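PDB 2FVG: endoglucanase from Thermotoga maritima, which probably acts as an M42-family aminopeptidase that uses two divalent metal ions per subunit, despite being named an endoglucanase. Local coordinates for residues A[239-244]-A[272-277]. Residues are numbered along the deposited sequence; the frame is centred on the assembly and turned at random.
Sequences LGDGPA and PFQMKR
Gln274 reaches across the loop 239-244 with both its backbone and its side chain. Gln274 N donates to Pro243 O at 2.9 Å, and a further backbone hydrogen bond joins Gln274 to Ile245, so that Ala244 and Gln274 form a parallel bridge between the short strands 244-245 and 274-275; a CA-H...O contact from Ala244 CA to Gln274 O adds to it. From CB, which lies near Asp241 O, the side chain turns to place CG between the backbone N and the carbonyl carbon (chi1 58°), and then runs extended alongside the loop. Gln274 CG packs against Ala244 CA at 3.9 Å and also passes Gly242 O. Asp241 CB lies over one face of the Gln274 amide, 3.7 Å from Gln274 CD. At the tip the two amide atoms part company. Gln274 NE2 donates to Gly242 O at 3.0 Å in a fairly straight bond (160° at the hydrogen) close to the amide plane. Gln274 NE2 also hydrogen-bonds His238 O, whereas Gln274 OE1 accepts from a water that also donates to Asp241 OD2. Cutting this side chain back to an alanine would probably deprive Gly242 O and His238 O of their shared donor and the water of one acceptor. Around this grip, Pro243 CD comes to 3.1 Å from Pro272 O, and the Ala244 methyl rests on Lys276 CA and CB. Gly242 comes so close to Pro272 O and Phe273 N that a beta carbon would clash with both. Phe273 turns its ring from the loop onto helix 256-268, and the Asp318 carboxylate accepts hydrogen bonds from Gly240 N and Gly242 N. Strand 244-245 also pairs antiparallel with strand 297-306, so 274-275 extends the mixed sheet beyond it. One glutamine amide thus ties two carbonyls directly and an aspartate through water, its donor and acceptor ends serving different partners and fixing which way round the amide lies.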
ATOM      1  N   LEU A 239      -9.046  14.787   2.810  1.00 25.22           N
ATOM      2  CA  LEU A 239      -9.435  13.919   3.919  1.00 25.83           C
ATOM      3  C   LEU A 239     -10.874  14.271   4.266  1.00 26.97           C
ATOM      4  O   LEU A 239     -11.217  15.448   4.357  1.00 26.97           O
ATOM      5  CB  LEU A 239      -8.548  14.165   5.144  1.00 25.36           C
ATOM      6  CG  LEU A 239      -7.064  13.773   5.141  1.00 25.16           C
ATOM      7  CD1 LEU A 239      -6.443  14.167   6.442  1.00 22.92           C
ATOM      8  CD2 LEU A 239      -6.901  12.298   4.951  1.00 25.03           C
ATOM      9  N   GLY A 240     -11.720  13.263   4.411  1.00 28.00           N
ATOM     10  CA  GLY A 240     -13.106  13.491   4.787  1.00 30.40           C
ATOM     11  C   GLY A 240     -14.099  13.537   3.642  1.00 30.42           C
ATOM     12  O   GLY A 240     -15.292  13.327   3.863  1.00 31.28           O
ATOM     13  N   ASP A 241     -13.624  13.814   2.428  1.00 29.20           N
ATOM     14  CA  ASP A 241     -14.514  13.887   1.254  1.00 30.02           C
ATOM     15  C   ASP A 241     -14.810  12.539   0.555  1.00 29.97           C
ATOM     16  O   ASP A 241     -15.486  12.515  -0.473  1.00 29.32           O
ATOM     17  CB  ASP A 241     -14.021  14.956   0.258  1.00 30.54           C
ATOM     18  CG  ASP A 241     -14.204  16.389   0.789  1.00 35.49           C
ATOM     19  OD1 ASP A 241     -14.718  16.565   1.913  1.00 38.33           O
ATOM     20  OD2 ASP A 241     -13.843  17.350   0.080  1.00 38.89           O
ATOM     21  N   GLY A 242     -14.309  11.436   1.118  1.00 28.10           N
ATOM     22  CA  GLY A 242     -14.570  10.087   0.601  1.00 27.64           C
ATOM     23  C   GLY A 242     -13.484   9.514  -0.295  1.00 27.15           C
ATOM     24  O   GLY A 242     -12.486  10.172  -0.558  1.00 28.80           O
ATOM     25  N   PRO A 243     -13.640   8.245  -0.711  1.00 27.68           N
ATOM     26  CA  PRO A 243     -12.659   7.696  -1.633  1.00 25.11           C
ATOM     27  C   PRO A 243     -12.654   8.475  -2.939  1.00 26.00           C
ATOM     28  O   PRO A 243     -13.723   8.927  -3.408  1.00 24.09           O
ATOM     29  CB  PRO A 243     -13.156   6.274  -1.890  1.00 26.42           C
ATOM     30  CG  PRO A 243     -14.641   6.294  -1.494  1.00 25.08           C
ATOM     31  CD  PRO A 243     -14.682   7.261  -0.339  1.00 24.37           C
ATOM     32  N   ALA A 244     -11.465   8.605  -3.522  1.00 22.42           N
ATOM     33  CA  ALA A 244     -11.239   9.301  -4.794  1.00 24.71           C
ATOM     34  C   ALA A 244     -11.367   8.319  -5.940  1.00 26.73           C
ATOM     35  O   ALA A 244     -10.783   7.246  -5.889  1.00 29.11           O
ATOM     36  CB  ALA A 244      -9.805   9.930  -4.834  1.00 18.55           C
ATOM     37  N   PRO A 272     -20.054   8.596   0.018  1.00 29.86           N
ATOM     38  CA  PRO A 272     -19.382   9.820  -0.400  1.00 30.42           C
ATOM     39  C   PRO A 272     -18.154   9.478  -1.212  1.00 30.30           C
ATOM     40  O   PRO A 272     -17.450   8.499  -0.911  1.00 31.43           O
ATOM     41  CB  PRO A 272     -18.950  10.469   0.922  1.00 30.68           C
ATOM     42  CG  PRO A 272     -19.733   9.787   1.985  1.00 30.22           C
ATOM     43  CD  PRO A 272     -20.040   8.426   1.484  1.00 29.52           C
ATOM     44  N   PHE A 273     -17.887  10.272  -2.240  1.00 29.72           N
ATOM     45  CA  PHE A 273     -16.702  10.035  -3.057  1.00 26.32           C
ATOM     46  C   PHE A 273     -16.269  11.372  -3.578  1.00 28.86           C
ATOM     47  O   PHE A 273     -17.027  12.337  -3.476  1.00 28.76           O
ATOM     48  CB  PHE A 273     -17.000   9.099  -4.236  1.00 24.98           C
ATOM     49  CG  PHE A 273     -18.002   9.668  -5.249  1.00 27.46           C
ATOM     50  CD1 PHE A 273     -19.368   9.600  -5.012  1.00 29.17           C
ATOM     51  CD2 PHE A 273     -17.566  10.253  -6.441  1.00 28.62           C
ATOM     52  CE1 PHE A 273     -20.297  10.132  -5.942  1.00 27.87           C
ATOM     53  CE2 PHE A 273     -18.479  10.768  -7.371  1.00 26.62           C
ATOM     54  CZ  PHE A 273     -19.842  10.709  -7.121  1.00 31.44           C
ATOM     55  N   GLN A 274     -15.056  11.433  -4.117  1.00 27.08           N
ATOM     56  CA  GLN A 274     -14.572  12.669  -4.724  1.00 29.33           C
ATOM     57  C   GLN A 274     -13.812  12.291  -5.969  1.00 27.82           C
ATOM     58  O   GLN A 274     -13.520  11.116  -6.165  1.00 27.89           O
ATOM     59  CB  GLN A 274     -13.658  13.472  -3.768  1.00 29.60           C
ATOM     60  CG  GLN A 274     -12.404  12.726  -3.262  1.00 27.39           C
ATOM     61  CD  GLN A 274     -11.674  13.503  -2.182  1.00 26.53           C
ATOM     62  OE1 GLN A 274     -11.444  14.695  -2.326  1.00 21.06           O
ATOM     63  NE2 GLN A 274     -11.312  12.830  -1.084  1.00 22.49           N
HETATM   64  N   MSE A 275     -13.538  13.275  -6.823  1.00 26.16           N
HETATM   65  CA  MSE A 275     -12.696  13.072  -7.988  1.00 27.46           C
HETATM   66  C   MSE A 275     -11.275  13.090  -7.493  1.00 28.88           C
HETATM   67  O   MSE A 275     -10.952  13.747  -6.522  1.00 29.27           O
HETATM   68  CB  MSE A 275     -12.851  14.191  -9.009  1.00 28.47           C
HETATM   69  CG  MSE A 275     -14.267  14.361  -9.534  1.00 37.34           C
HETATM   70 SE   MSE A 275     -14.890  12.724 -10.454  1.00 52.87          SE
HETATM   71  CE  MSE A 275     -16.802  13.227 -10.821  1.00 41.63           C
ATOM     72  N   LYS A 276     -10.422  12.368  -8.187  1.00 30.61           N
ATOM     73  CA  LYS A 276      -9.034  12.307  -7.868  1.00 32.33           C
ATOM     74  C   LYS A 276      -8.366  13.585  -8.393  1.00 35.48           C
ATOM     75  O   LYS A 276      -8.439  13.885  -9.591  1.00 36.88           O
ATOM     76  CB  LYS A 276      -8.469  11.068  -8.543  1.00 32.17           C
ATOM     77  CG  LYS A 276      -6.959  11.027  -8.650  1.00 28.87           C
ATOM     78  CD  LYS A 276      -6.307  10.613  -7.380  1.00 33.47           C
ATOM     79  CE  LYS A 276      -4.788  10.699  -7.543  1.00 42.65           C
ATOM     80  NZ  LYS A 276      -4.274  10.013  -8.771  1.00 52.67           N
ATOM     81  N   ARG A 277      -7.766  14.359  -7.490  1.00 35.01           N
ATOM     82  CA  ARG A 277      -7.029  15.576  -7.845  1.00 36.55           C
ATOM     83  C   ARG A 277      -5.624  15.436  -7.316  1.00 41.11           C
ATOM     84  O   ARG A 277      -5.430  15.329  -6.107  1.00 45.06           O
ATOM     85  CB  ARG A 277      -7.680  16.832  -7.262  1.00 33.12           C
ATOM     86  CG  ARG A 277      -8.925  17.249  -7.999  1.00 28.95           C
ATOM     87  CD  ARG A 277      -9.525  18.526  -7.461  1.00 24.84           C
ATOM     88  NE  ARG A 277     -10.131  18.340  -6.140  1.00 34.59           N
ATOM     89  CZ  ARG A 277     -10.840  19.279  -5.512  1.00 37.48           C
ATOM     90  NH1 ARG A 277     -11.050  20.458  -6.093  1.00 38.79           N
ATOM     91  NH2 ARG A 277     -11.348  19.044  -4.310  1.00 37.50           N
TER
HETATM   92  O   HOH W   1     -13.327  16.942  -2.530  1.00 48.26           O